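Local coordinates for protein thiosulfate sulfurtransferase YnjE (Escherichia coli K-12, PDB 3IPP) that catalyses the transfer of sulfur from thiosulfate to cyanide, forming thiocyanate and sulfite by way of a persulfide intermediate, at residues W184-D189 with V389-W394; D213-A218 with T368-S373; G318-H323 with K352-K357. One frame throughout, in Å; residues are numbered along the deposited sequence.

Contact 1: residues W184-D189 with V389-W394; sequences WNKVSD and VYDGGW. With NA (sodium ion), chain G.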
ATOM      1  N   TRP A 184      21.090  -8.427   3.632  1.00 33.22           N
ATOM      2  CA  TRP A 184      19.967  -8.122   2.763  1.00 32.29           C
ATOM      3  C   TRP A 184      19.537  -6.666   2.908  1.00 30.87           C
ATOM      4  O   TRP A 184      18.348  -6.297   2.937  1.00 30.11           O
ATOM      5  CB  TRP A 184      18.836  -9.163   2.904  1.00 32.70           C
ATOM      6  CG  TRP A 184      19.314 -10.481   2.353  1.00 36.41           C
ATOM      7  CD1 TRP A 184      19.645 -11.592   3.077  1.00 38.63           C
ATOM      8  CD2 TRP A 184      19.628 -10.795   0.968  1.00 37.57           C
ATOM      9  NE1 TRP A 184      20.116 -12.583   2.233  1.00 39.63           N
ATOM     10  CE2 TRP A 184      20.106 -12.130   0.940  1.00 39.32           C
ATOM     11  CE3 TRP A 184      19.548 -10.080  -0.240  1.00 39.11           C
ATOM     12  CZ2 TRP A 184      20.505 -12.780  -0.265  1.00 40.27           C
ATOM     13  CZ3 TRP A 184      19.942 -10.729  -1.453  1.00 40.49           C
ATOM     14  CH2 TRP A 184      20.406 -12.069  -1.445  1.00 39.90           C
ATOM     15  N   ASN A 185      20.548  -5.842   3.064  1.00 29.34           N
ATOM     16  CA  ASN A 185      20.368  -4.422   3.033  1.00 28.90           C
ATOM     17  C   ASN A 185      20.630  -3.962   1.613  1.00 27.84           C
ATOM     18  O   ASN A 185      21.209  -4.701   0.820  1.00 26.24           O
ATOM     19  CB  ASN A 185      21.293  -3.735   4.051  1.00 28.57           C
ATOM     20  CG  ASN A 185      20.668  -3.662   5.430  1.00 29.70           C
ATOM     21  OD1 ASN A 185      19.566  -4.151   5.639  1.00 27.77           O
ATOM     22  ND2 ASN A 185      21.368  -3.047   6.381  1.00 30.89           N
ATOM     23  N   LYS A 186      20.191  -2.747   1.300  1.00 27.40           N
ATOM     24  CA  LYS A 186      20.389  -2.207  -0.036  1.00 26.95           C
ATOM     25  C   LYS A 186      21.885  -2.169  -0.340  1.00 26.85           C
ATOM     26  O   LYS A 186      22.701  -2.016   0.554  1.00 26.62           O
ATOM     27  CB  LYS A 186      19.776  -0.820  -0.167  1.00 26.51           C
ATOM     28  CG  LYS A 186      20.458   0.215   0.653  1.00 27.66           C
ATOM     29  CD  LYS A 186      19.809   1.563   0.479  1.00 30.41           C
ATOM     30  CE  LYS A 186      20.178   2.466   1.698  1.00 33.91           C
ATOM     31  NZ  LYS A 186      21.654   2.770   1.853  1.00 34.26           N
ATOM     32  N   VAL A 187      22.213  -2.303  -1.614  1.00 26.83           N
ATOM     33  CA  VAL A 187      23.560  -2.171  -2.103  1.00 26.45           C
ATOM     34  C   VAL A 187      24.020  -0.695  -2.010  1.00 27.11           C
ATOM     35  O   VAL A 187      23.237   0.206  -1.624  1.00 26.47           O
ATOM     36  CB  VAL A 187      23.657  -2.741  -3.550  1.00 27.45           C
ATOM     37  CG1 VAL A 187      23.224  -4.237  -3.600  1.00 25.48           C
ATOM     38  CG2 VAL A 187      22.817  -1.893  -4.544  1.00 25.38           C
ATOM     39  N   SER A 188      25.278  -0.454  -2.364  1.00 27.08           N
ATOM     40  CA  SER A 188      25.907   0.824  -2.160  1.00 27.53           C
ATOM     41  C   SER A 188      25.378   1.867  -3.145  1.00 28.66           C
ATOM     42  O   SER A 188      24.913   1.533  -4.255  1.00 29.80           O
ATOM     43  CB  SER A 188      27.430   0.669  -2.307  1.00 27.65           C
ATOM     44  OG  SER A 188      27.819   0.662  -3.669  1.00 27.20           O
ATOM     45  N   ASP A 189      25.450   3.134  -2.739  1.00 28.95           N
ATOM     46  CA  ASP A 189      25.162   4.275  -3.623  1.00 29.46           C
ATOM     47  C   ASP A 189      25.734   4.164  -5.041  1.00 29.95           C
ATOM     48  O   ASP A 189      25.028   4.428  -6.009  1.00 29.51           O
ATOM     49  CB  ASP A 189      25.603   5.580  -2.951  1.00 29.00           C
ATOM     50  CG  ASP A 189      24.917   5.792  -1.615  1.00 29.12           C
ATOM     51  OD1 ASP A 189      23.901   5.149  -1.314  1.00 27.03           O
ATOM     52  OD2 ASP A 189      25.387   6.614  -0.852  1.00 31.76           O
ATOM     53  N   VAL A 389      12.414   3.442   6.214  1.00 22.52           N
ATOM     54  CA  VAL A 389      12.533   2.010   6.473  1.00 21.61           C
ATOM     55  C   VAL A 389      13.825   1.746   7.208  1.00 21.44           C
ATOM     56  O   VAL A 389      14.867   2.280   6.856  1.00 20.39           O
ATOM     57  CB  VAL A 389      12.489   1.207   5.167  1.00 21.75           C
ATOM     58  CG1 VAL A 389      12.896  -0.255   5.404  1.00 20.08           C
ATOM     59  CG2 VAL A 389      11.100   1.337   4.550  1.00 19.97           C
ATOM     60  N   TYR A 390      13.730   0.959   8.274  1.00 22.97           N
ATOM     61  CA  TYR A 390      14.912   0.507   8.969  1.00 23.43           C
ATOM     62  C   TYR A 390      15.347  -0.811   8.327  1.00 23.79           C
ATOM     63  O   TYR A 390      14.845  -1.870   8.647  1.00 24.92           O
ATOM     64  CB  TYR A 390      14.700   0.419  10.474  1.00 23.07           C
ATOM     65  CG  TYR A 390      15.674  -0.517  11.119  1.00 21.95           C
ATOM     66  CD1 TYR A 390      17.047  -0.443  10.816  1.00 19.82           C
ATOM     67  CD2 TYR A 390      15.235  -1.503  12.017  1.00 20.17           C
ATOM     68  CE1 TYR A 390      17.964  -1.343  11.396  1.00 21.83           C
ATOM     69  CE2 TYR A 390      16.156  -2.412  12.624  1.00 19.91           C
ATOM     70  CZ  TYR A 390      17.510  -2.314  12.298  1.00 21.72           C
ATOM     71  OH  TYR A 390      18.408  -3.196  12.835  1.00 22.50           O
ATOM     72  N   ASP A 391      16.283  -0.692   7.399  1.00 23.14           N
ATOM     73  CA  ASP A 391      16.688  -1.750   6.497  1.00 22.81           C
ATOM     74  C   ASP A 391      17.007  -3.079   7.178  1.00 22.97           C
ATOM     75  O   ASP A 391      16.450  -4.152   6.828  1.00 23.53           O
ATOM     76  CB  ASP A 391      17.869  -1.217   5.646  1.00 22.76           C
ATOM     77  CG  ASP A 391      18.079  -1.988   4.355  1.00 24.17           C
ATOM     78  OD1 ASP A 391      17.386  -2.995   4.088  1.00 27.02           O
ATOM     79  OD2 ASP A 391      18.954  -1.579   3.572  1.00 25.37           O
ATOM     80  N   GLY A 392      17.938  -3.042   8.121  1.00 22.82           N
ATOM     81  CA  GLY A 392      18.383  -4.239   8.838  1.00 21.69           C
ATOM     82  C   GLY A 392      17.311  -5.106   9.489  1.00 21.75           C
ATOM     83  O   GLY A 392      17.457  -6.350   9.533  1.00 21.31           O
ATOM     84  N   GLY A 393      16.268  -4.481  10.037  1.00 20.96           N
ATOM     85  CA  GLY A 393      15.106  -5.226  10.544  1.00 21.76           C
ATOM     86  C   GLY A 393      15.510  -6.238  11.604  1.00 23.21           C
ATOM     87  O   GLY A 393      16.543  -6.073  12.265  1.00 23.71           O
ATOM     88  N   TRP A 394      14.715  -7.290  11.773  1.00 23.64           N
ATOM     89  CA  TRP A 394      14.945  -8.265  12.830  1.00 23.78           C
ATOM     90  C   TRP A 394      16.215  -9.042  12.563  1.00 25.18           C
ATOM     91  O   TRP A 394      16.880  -9.488  13.466  1.00 26.80           O
ATOM     92  CB  TRP A 394      13.755  -9.208  12.938  1.00 22.72           C
ATOM     93  CG  TRP A 394      13.956 -10.346  13.896  1.00 24.05           C
ATOM     94  CD1 TRP A 394      14.097 -11.660  13.580  1.00 21.96           C
ATOM     95  CD2 TRP A 394      14.102 -10.262  15.335  1.00 24.68           C
ATOM     96  NE1 TRP A 394      14.291 -12.402  14.717  1.00 19.96           N
ATOM     97  CE2 TRP A 394      14.292 -11.583  15.807  1.00 20.83           C
ATOM     98  CE3 TRP A 394      14.091  -9.196  16.266  1.00 21.12           C
ATOM     99  CZ2 TRP A 394      14.495 -11.877  17.157  1.00 20.69           C
ATOM    100  CZ3 TRP A 394      14.235  -9.495  17.624  1.00 20.93           C
ATOM    101  CH2 TRP A 394      14.459 -10.818  18.052  1.00 21.76           C
TER
HETATM  102 NA    NA G 438      17.420  -5.318   5.041  1.00 37.85          NA
HETATM  103  O   HOH W   1      20.293  -1.288   8.716  1.00 33.62           O
HETATM  104  O   HOH W   2      17.835  -6.892   6.706  1.00 25.49           O
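Asn-185 and Asp-391 meet around a sodium ion held between the turn after strand 387-390 of the third rhodanese domain and residues 184-185 of the second. The amide of Asn-185 lies almost flat over the carboxylate of Asp-391, with 25° between the planes, the two groups running antiparallel. In Asp-391, CB packs 3.4 Å from Asn-185 OD1, and CG lies against the amide, nearest to its OD1 and CG. With CG anti to the backbone N (chi1 -159°), the carboxylate reaches across to the other domain while OD1 can close on the same ion as the residue's own carbonyl. OD1 lies 2.5 Å from sodium and also accepts from Arg-219 NH1 of the second domain. The other branch, OD2, receives the backbone N of Lys-186 at 2.8 Å on its syn lone pair, a nearly straight bond (164°) which, with the sodium and Arg-219 on OD1, fixes the rotation of the carboxylate. Sodium is further bound by Asn-185 OD1 at 2.5 Å, by Asp-391 O at 2.3 Å, by Trp-184 O, by one water and by Thr-368 O from the loop after the catalytic Cys-366. The shared metal explains why Asn-185 OD1 and Asp-391 OD1, both acceptors, tolerate a separation of 2.9 Å. The metal-bound water also donates to Gly-392 O, so the turn holds the ion's shell at a further point. On the amide's other branch a second water bridges the segments, accepting from Asn-185 ND2 at 3.1 Å and from Gly-392 N at 3.0 Å.

Contact 2: residues D213-A218 with T368-S373; sequences DVYAAA and TGWRAS. With NA (sodium ion), chain G; PO4 (phosphate ion), chain C.
The face of the Tyr-215 ring receives the edge of the Trp-370 indole in an edge-to-face (T-shaped) pair, with the centroids of the tyrosine and the six-membered indole ring 5.4 Å apart and the planes at 84°. Here helix 214-227 of the second rhodanese domain packs on the start of helix 370-381, next to the active-site loop of the third. Trp-370 CE3 stands over the rim of the tyrosine, while Arg-371 CG lies in the plane at the tyrosine's edge, 3.8 Å from CD1. Tyr-215 CG sits between its backbone N and carbonyl carbon (chi1 65°), which brings the ring alongside the arginine's aliphatic part, ring and chain running in the same direction. Ala-216 CA makes an off-centre CH-pi contact with the six-membered ring of Trp-370, 4.1 Å from its centroid. The indole's NE1 bonds to Glu-179 OE2, and the guanidinium of Arg-371 forms a salt bridge with Glu-299. A phosphate, probably from the crystallisation liquor, occupies the loop as an anion is expected to at a helix N-terminus. Its O3 accepts from Thr-368 OG1 at 2.6 Å and from Trp-370 N at 2.7 Å; its O2 takes Arg-371 N at 3.1 Å, almost straight at 176°, and lies at the edge of the guanidinium. This is consistent with Arg-371 binding substrate beside Cys-366. One turn on, Ala-218 CB and Ser-373 CB pack 4.0 Å apart. Gly-369 O is gripped twice, by Ser-373 N and, from the opposite face of the carbonyl plane, by Ser-373 OG at 2.7 Å.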
ATOM      1  N   ASP A 213       4.193  -9.804  -6.559  1.00 29.65           N
ATOM      2  CA  ASP A 213       3.878  -9.393  -5.176  1.00 28.91           C
ATOM      3  C   ASP A 213       4.163  -7.939  -5.004  1.00 28.75           C
ATOM      4  O   ASP A 213       5.262  -7.481  -5.301  1.00 28.67           O
ATOM      5  CB  ASP A 213       4.752 -10.133  -4.200  1.00 29.84           C
ATOM      6  CG  ASP A 213       4.551 -11.599  -4.270  1.00 32.18           C
ATOM      7  OD1 ASP A 213       3.448 -12.059  -3.895  1.00 36.09           O
ATOM      8  OD2 ASP A 213       5.489 -12.277  -4.730  1.00 35.88           O
ATOM      9  N   VAL A 214       3.189  -7.207  -4.483  1.00 28.72           N
ATOM     10  CA  VAL A 214       3.340  -5.778  -4.261  1.00 27.64           C
ATOM     11  C   VAL A 214       4.676  -5.458  -3.549  1.00 27.43           C
ATOM     12  O   VAL A 214       5.402  -4.559  -3.968  1.00 28.43           O
ATOM     13  CB  VAL A 214       2.070  -5.215  -3.555  1.00 28.40           C
ATOM     14  CG1 VAL A 214       2.365  -3.950  -2.826  1.00 27.55           C
ATOM     15  CG2 VAL A 214       0.887  -5.028  -4.621  1.00 26.92           C
ATOM     16  N   TYR A 215       5.047  -6.216  -2.528  1.00 26.23           N
ATOM     17  CA  TYR A 215       6.216  -5.831  -1.769  1.00 26.31           C
ATOM     18  C   TYR A 215       7.592  -5.886  -2.515  1.00 26.42           C
ATOM     19  O   TYR A 215       8.484  -5.097  -2.185  1.00 25.75           O
ATOM     20  CB  TYR A 215       6.224  -6.467  -0.361  1.00 26.55           C
ATOM     21  CG  TYR A 215       6.332  -7.953  -0.301  1.00 27.93           C
ATOM     22  CD1 TYR A 215       6.350  -8.584   0.918  1.00 28.98           C
ATOM     23  CD2 TYR A 215       6.467  -8.743  -1.455  1.00 30.20           C
ATOM     24  CE1 TYR A 215       6.470  -9.944   1.022  1.00 31.07           C
ATOM     25  CE2 TYR A 215       6.581 -10.137  -1.349  1.00 29.67           C
ATOM     26  CZ  TYR A 215       6.581 -10.713  -0.102  1.00 29.06           C
ATOM     27  OH  TYR A 215       6.675 -12.052   0.065  1.00 30.55           O
ATOM     28  N   ALA A 216       7.739  -6.742  -3.535  1.00 24.81           N
ATOM     29  CA  ALA A 216       8.957  -6.743  -4.300  1.00 24.39           C
ATOM     30  C   ALA A 216       9.065  -5.397  -5.008  1.00 25.06           C
ATOM     31  O   ALA A 216      10.119  -4.754  -5.031  1.00 24.96           O
ATOM     32  CB  ALA A 216       8.932  -7.851  -5.300  1.00 23.74           C
ATOM     33  N   ALA A 217       7.956  -4.958  -5.572  1.00 24.99           N
ATOM     34  CA  ALA A 217       7.968  -3.709  -6.284  1.00 24.91           C
ATOM     35  C   ALA A 217       8.191  -2.579  -5.300  1.00 24.65           C
ATOM     36  O   ALA A 217       8.973  -1.679  -5.586  1.00 26.39           O
ATOM     37  CB  ALA A 217       6.666  -3.523  -7.057  1.00 24.62           C
ATOM     38  N   ALA A 218       7.507  -2.606  -4.153  1.00 23.97           N
ATOM     39  CA  ALA A 218       7.699  -1.565  -3.117  1.00 23.94           C
ATOM     40  C   ALA A 218       9.158  -1.456  -2.633  1.00 23.63           C
ATOM     41  O   ALA A 218       9.650  -0.363  -2.370  1.00 23.94           O
ATOM     42  CB  ALA A 218       6.755  -1.779  -1.902  1.00 23.24           C
ATOM     43  N   THR A 368      13.635  -8.474   6.432  1.00 31.11           N
ATOM     44  CA  THR A 368      14.717  -7.760   5.783  1.00 30.83           C
ATOM     45  C   THR A 368      14.306  -6.504   5.053  1.00 29.95           C
ATOM     46  O   THR A 368      15.143  -5.846   4.429  1.00 30.41           O
ATOM     47  CB  THR A 368      15.533  -8.674   4.851  1.00 32.26           C
ATOM     48  OG1 THR A 368      14.726  -9.055   3.723  1.00 33.30           O
ATOM     49  CG2 THR A 368      16.051  -9.919   5.611  1.00 31.77           C
ATOM     50  N   GLY A 369      13.029  -6.147   5.103  1.00 29.32           N
ATOM     51  CA  GLY A 369      12.624  -4.831   4.601  1.00 27.51           C
ATOM     52  C   GLY A 369      11.576  -4.771   3.509  1.00 26.83           C
ATOM     53  O   GLY A 369      11.064  -3.689   3.213  1.00 26.15           O
ATOM     54  N   TRP A 370      11.233  -5.911   2.911  1.00 26.61           N
ATOM     55  CA  TRP A 370      10.212  -5.934   1.831  1.00 25.73           C
ATOM     56  C   TRP A 370       8.803  -5.586   2.326  1.00 25.27           C
ATOM     57  O   TRP A 370       8.166  -4.652   1.797  1.00 25.69           O
ATOM     58  CB  TRP A 370      10.168  -7.275   1.120  1.00 25.54           C
ATOM     59  CG  TRP A 370      11.308  -7.608   0.198  1.00 27.15           C
ATOM     60  CD1 TRP A 370      12.631  -7.270   0.337  1.00 26.92           C
ATOM     61  CD2 TRP A 370      11.225  -8.414  -0.985  1.00 29.53           C
ATOM     62  NE1 TRP A 370      13.364  -7.810  -0.679  1.00 29.71           N
ATOM     63  CE2 TRP A 370      12.530  -8.526  -1.503  1.00 29.63           C
ATOM     64  CE3 TRP A 370      10.171  -9.081  -1.635  1.00 29.24           C
ATOM     65  CZ2 TRP A 370      12.813  -9.253  -2.661  1.00 32.08           C
ATOM     66  CZ3 TRP A 370      10.444  -9.806  -2.792  1.00 30.81           C
ATOM     67  CH2 TRP A 370      11.754  -9.880  -3.302  1.00 31.62           C
ATOM     68  N   ARG A 371       8.318  -6.303   3.332  1.00 24.35           N
ATOM     69  CA  ARG A 371       7.042  -5.951   3.950  1.00 24.27           C
ATOM     70  C   ARG A 371       6.983  -4.493   4.411  1.00 24.64           C
ATOM     71  O   ARG A 371       5.975  -3.808   4.152  1.00 26.19           O
ATOM     72  CB  ARG A 371       6.698  -6.868   5.111  1.00 23.94           C
ATOM     73  CG  ARG A 371       6.270  -8.269   4.665  1.00 26.20           C
ATOM     74  CD  ARG A 371       5.966  -9.176   5.860  1.00 24.39           C
ATOM     75  NE  ARG A 371       7.209  -9.597   6.499  1.00 23.77           N
ATOM     76  CZ  ARG A 371       7.299 -10.266   7.653  1.00 27.58           C
ATOM     77  NH1 ARG A 371       6.202 -10.665   8.351  1.00 25.86           N
ATOM     78  NH2 ARG A 371       8.512 -10.551   8.115  1.00 25.05           N
ATOM     79  N   ALA A 372       8.052  -4.001   5.045  1.00 23.91           N
ATOM     80  CA  ALA A 372       8.136  -2.596   5.486  1.00 22.53           C
ATOM     81  C   ALA A 372       8.137  -1.568   4.324  1.00 23.20           C
ATOM     82  O   ALA A 372       7.593  -0.432   4.453  1.00 23.13           O
ATOM     83  CB  ALA A 372       9.366  -2.389   6.408  1.00 21.11           C
ATOM     84  N   SER A 373       8.780  -1.939   3.216  1.00 22.35           N
ATOM     85  CA  SER A 373       8.782  -1.100   2.018  1.00 22.39           C
ATOM     86  C   SER A 373       7.360  -0.903   1.518  1.00 21.51           C
ATOM     87  O   SER A 373       6.962   0.212   1.160  1.00 21.35           O
ATOM     88  CB  SER A 373       9.649  -1.731   0.905  1.00 22.61           C
ATOM     89  OG  SER A 373      11.023  -1.752   1.299  1.00 24.79           O
TER
HETATM   90 NA    NA G 438      17.420  -5.318   5.041  1.00 37.85          NA
HETATM   91  P   PO4 C   1      11.137  -9.468   3.890  1.00 91.57           P
HETATM   92  O1  PO4 C   1      11.667 -10.294   5.023  1.00 92.82           O
HETATM   93  O2  PO4 C   1       9.812  -8.811   4.264  1.00 90.39           O
HETATM   94  O3  PO4 C   1      12.167  -8.394   3.599  1.00 90.17           O
HETATM   95  O4  PO4 C   1      10.977 -10.447   2.731  1.00 93.03           O
HETATM   96  O   HOH W   2      17.835  -6.892   6.706  1.00 25.49           O

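Contact 3: residues G318-H323 with K352-K357; sequences GARWGH and KAWNIK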
ATOM      1  N   GLY A 318       9.966  -2.646  22.491  1.00 22.92           N
ATOM      2  CA  GLY A 318       9.505  -1.268  22.237  1.00 22.27           C
ATOM      3  C   GLY A 318       9.040  -0.928  20.811  1.00 22.73           C
ATOM      4  O   GLY A 318       8.451   0.114  20.586  1.00 21.68           O
ATOM      5  N   ALA A 319       9.334  -1.786  19.828  1.00 22.86           N
ATOM      6  CA  ALA A 319       8.664  -1.701  18.510  1.00 21.78           C
ATOM      7  C   ALA A 319       7.138  -1.750  18.686  1.00 22.05           C
ATOM      8  O   ALA A 319       6.600  -2.511  19.525  1.00 22.07           O
ATOM      9  CB  ALA A 319       9.136  -2.808  17.622  1.00 21.08           C
ATOM     10  N   ARG A 320       6.458  -0.875  17.972  1.00 21.45           N
ATOM     11  CA  ARG A 320       5.008  -0.835  18.001  1.00 21.66           C
ATOM     12  C   ARG A 320       4.475  -1.676  16.812  1.00 22.05           C
ATOM     13  O   ARG A 320       5.042  -1.662  15.711  1.00 21.73           O
ATOM     14  CB  ARG A 320       4.533   0.617  17.933  1.00 21.81           C
ATOM     15  CG  ARG A 320       4.793   1.322  19.258  1.00 20.46           C
ATOM     16  CD  ARG A 320       4.670   2.841  19.145  1.00 22.56           C
ATOM     17  NE  ARG A 320       4.935   3.413  20.448  1.00 16.88           N
ATOM     18  CZ  ARG A 320       5.344   4.651  20.668  1.00 22.67           C
ATOM     19  NH1 ARG A 320       5.520   5.513  19.644  1.00 20.65           N
ATOM     20  NH2 ARG A 320       5.625   5.015  21.923  1.00 20.09           N
ATOM     21  N   TRP A 321       3.463  -2.490  17.063  1.00 21.69           N
ATOM     22  CA  TRP A 321       3.025  -3.439  16.053  1.00 21.19           C
ATOM     23  C   TRP A 321       2.241  -2.667  15.012  1.00 20.96           C
ATOM     24  O   TRP A 321       1.286  -1.982  15.354  1.00 21.28           O
ATOM     25  CB  TRP A 321       2.154  -4.509  16.687  1.00 20.92           C
ATOM     26  CG  TRP A 321       1.909  -5.689  15.747  1.00 23.14           C
ATOM     27  CD1 TRP A 321       2.776  -6.164  14.803  1.00 21.85           C
ATOM     28  CD2 TRP A 321       0.722  -6.513  15.659  1.00 22.29           C
ATOM     29  NE1 TRP A 321       2.204  -7.209  14.133  1.00 22.82           N
ATOM     30  CE2 TRP A 321       0.960  -7.466  14.649  1.00 21.45           C
ATOM     31  CE3 TRP A 321      -0.524  -6.529  16.338  1.00 25.06           C
ATOM     32  CZ2 TRP A 321       0.009  -8.452  14.283  1.00 21.53           C
ATOM     33  CZ3 TRP A 321      -1.493  -7.527  15.982  1.00 24.43           C
ATOM     34  CH2 TRP A 321      -1.215  -8.461  14.939  1.00 21.09           C
ATOM     35  N   GLY A 322       2.661  -2.743  13.757  1.00 20.74           N
ATOM     36  CA  GLY A 322       1.954  -2.064  12.687  1.00 21.11           C
ATOM     37  C   GLY A 322       1.040  -2.995  11.922  1.00 22.49           C
ATOM     38  O   GLY A 322       0.424  -2.561  10.947  1.00 23.39           O
ATOM     39  N   HIS A 323       0.916  -4.243  12.395  1.00 22.17           N
ATOM     40  CA  HIS A 323       0.232  -5.334  11.688  1.00 24.81           C
ATOM     41  C   HIS A 323       0.972  -5.750  10.418  1.00 25.11           C
ATOM     42  O   HIS A 323       1.995  -5.151  10.073  1.00 25.94           O
ATOM     43  CB  HIS A 323      -1.233  -5.020  11.399  1.00 24.00           C
ATOM     44  CG  HIS A 323      -2.114  -5.186  12.601  1.00 28.29           C
ATOM     45  ND1 HIS A 323      -2.309  -4.179  13.534  1.00 28.99           N
ATOM     46  CD2 HIS A 323      -2.841  -6.247  13.032  1.00 29.26           C
ATOM     47  CE1 HIS A 323      -3.107  -4.624  14.490  1.00 29.71           C
ATOM     48  NE2 HIS A 323      -3.477  -5.861  14.186  1.00 32.57           N
ATOM     49  N   LYS A 352      -2.977   3.935  14.757  1.00 23.75           N
ATOM     50  CA  LYS A 352      -3.276   4.769  15.863  1.00 23.71           C
ATOM     51  C   LYS A 352      -3.441   4.054  17.197  1.00 23.96           C
ATOM     52  O   LYS A 352      -2.974   4.569  18.224  1.00 24.41           O
ATOM     53  CB  LYS A 352      -4.505   5.616  15.576  1.00 24.00           C
ATOM     54  CG  LYS A 352      -4.688   6.640  16.691  1.00 25.26           C
ATOM     55  CD  LYS A 352      -5.962   7.405  16.522  1.00 27.97           C
ATOM     56  CE  LYS A 352      -6.254   8.189  17.816  1.00 30.27           C
ATOM     57  NZ  LYS A 352      -7.217   9.302  17.565  1.00 29.28           N
ATOM     58  N   ALA A 353      -4.098   2.891  17.188  1.00 22.82           N
ATOM     59  CA  ALA A 353      -4.393   2.177  18.399  1.00 21.78           C
ATOM     60  C   ALA A 353      -3.097   1.717  19.072  1.00 23.06           C
ATOM     61  O   ALA A 353      -3.107   1.448  20.270  1.00 21.94           O
ATOM     62  CB  ALA A 353      -5.268   0.987  18.092  1.00 21.25           C
ATOM     63  N   TRP A 354      -2.022   1.587  18.273  1.00 22.03           N
ATOM     64  CA  TRP A 354      -0.720   1.256  18.762  1.00 22.90           C
ATOM     65  C   TRP A 354       0.156   2.508  18.924  1.00 23.47           C
ATOM     66  O   TRP A 354       1.354   2.362  19.066  1.00 23.79           O
ATOM     67  CB  TRP A 354      -0.011   0.234  17.819  1.00 23.10           C
ATOM     68  CG  TRP A 354      -0.296  -1.196  18.228  1.00 22.90           C
ATOM     69  CD1 TRP A 354      -1.387  -1.974  17.845  1.00 19.70           C
ATOM     70  CD2 TRP A 354       0.494  -2.014  19.124  1.00 23.03           C
ATOM     71  NE1 TRP A 354      -1.307  -3.226  18.462  1.00 22.77           N
ATOM     72  CE2 TRP A 354      -0.165  -3.279  19.235  1.00 23.17           C
ATOM     73  CE3 TRP A 354       1.701  -1.815  19.823  1.00 22.47           C
ATOM     74  CZ2 TRP A 354       0.336  -4.318  20.020  1.00 21.13           C
ATOM     75  CZ3 TRP A 354       2.198  -2.872  20.634  1.00 22.19           C
ATOM     76  CH2 TRP A 354       1.520  -4.102  20.700  1.00 23.17           C
ATOM     77  N   ASN A 355      -0.429   3.708  18.875  1.00 23.32           N
ATOM     78  CA  ASN A 355       0.304   4.970  19.066  1.00 24.34           C
ATOM     79  C   ASN A 355       1.309   5.258  17.915  1.00 25.26           C
ATOM     80  O   ASN A 355       2.381   5.867  18.120  1.00 26.15           O
ATOM     81  CB  ASN A 355       0.972   5.000  20.439  1.00 22.86           C
ATOM     82  CG  ASN A 355       1.336   6.415  20.907  1.00 26.17           C
ATOM     83  OD1 ASN A 355       0.884   7.436  20.339  1.00 24.59           O
ATOM     84  ND2 ASN A 355       2.168   6.487  21.991  1.00 23.06           N
ATOM     85  N   ILE A 356       0.970   4.796  16.712  1.00 24.77           N
ATOM     86  CA  ILE A 356       1.736   5.116  15.514  1.00 24.38           C
ATOM     87  C   ILE A 356       0.944   6.203  14.782  1.00 25.17           C
ATOM     88  O   ILE A 356      -0.213   5.968  14.387  1.00 26.59           O
ATOM     89  CB  ILE A 356       1.846   3.896  14.642  1.00 24.43           C
ATOM     90  CG1 ILE A 356       2.506   2.761  15.418  1.00 20.49           C
ATOM     91  CG2 ILE A 356       2.626   4.213  13.322  1.00 22.87           C
ATOM     92  CD1 ILE A 356       2.278   1.398  14.795  1.00 17.22           C
ATOM     93  N   LYS A 357       1.538   7.381  14.607  1.00 25.17           N
ATOM     94  CA  LYS A 357       0.771   8.571  14.199  1.00 25.97           C
ATOM     95  C   LYS A 357       1.483   9.462  13.173  1.00 26.68           C
ATOM     96  O   LYS A 357       2.715   9.506  13.143  1.00 26.95           O
ATOM     97  CB  LYS A 357       0.345   9.376  15.410  1.00 26.51           C
ATOM     98  CG  LYS A 357      -0.618   8.615  16.324  1.00 27.44           C
ATOM     99  CD  LYS A 357      -0.731   9.285  17.674  1.00 27.72           C
ATOM    100  CE  LYS A 357      -1.926   8.729  18.433  1.00 29.01           C
ATOM    101  NZ  LYS A 357      -1.809   9.080  19.878  1.00 36.31           N
TER
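Arg-320 and Trp-354 bring their CA atoms to 6.1 Å where strand 320-321 passes the end of helix 344-352. That helix finishes in a type I turn from Lys-352 to Asn-355 and a Schellman motif, with Asn-355 at positive phi as its C-prime residue. The indole of Trp-354 lies against the strand: Trp-321 CB sits over its six-membered ring, 3.7 Å from the centroid and 13° off the normal, and Trp-321 N is 3.3 Å from Trp-354 CE3. Trp-354 NE1 in turn approaches the edge of the Trp-321 ring. Replacing Trp-354 with an alanine would probably open a gap beside the strand and leave Trp-321 CB without the ring face it packs on. Arg-320, its chain stretched out straight as far as NE, runs past Trp-354 O, its CD 3.4 Å away; its NH1 bonds to Ser-290 OG, and Asn-355 ND2, itself bonded to Gln-287, lies over one face of the guanidinium. Ile-356 CD1 touches Trp-321 O at 3.6 Å. The contact packs strand 320-321, one of two edge strands of the parallel sheet in the third domain's alpha/beta rhodanese fold, against the connection to strand 361-365, which runs up to the catalytic cysteine.

In the fold
Contacts 1 and 2 both join the second rhodanese domain to the third, whereas contact 3 lies wholly within the third. Along the chain they are nested: 318-323 with 352-357 falls inside the loop closed by contact 2, which falls inside that of contact 1. Centres of contacts 1 and 2 are about 12 Å apart; the two touch and share the sodium ion, and helix 370-381 is followed directly by strand 387-390. The centre of contact 3 is about 21 Å from that of contact 1 and about 19 Å from that of contact 2, but it reaches the same five-stranded parallel sheet as contact 1. The second domain therefore clasps the third close to its active-site loop, while contact 3 packs one edge strand, 320-321, farther off.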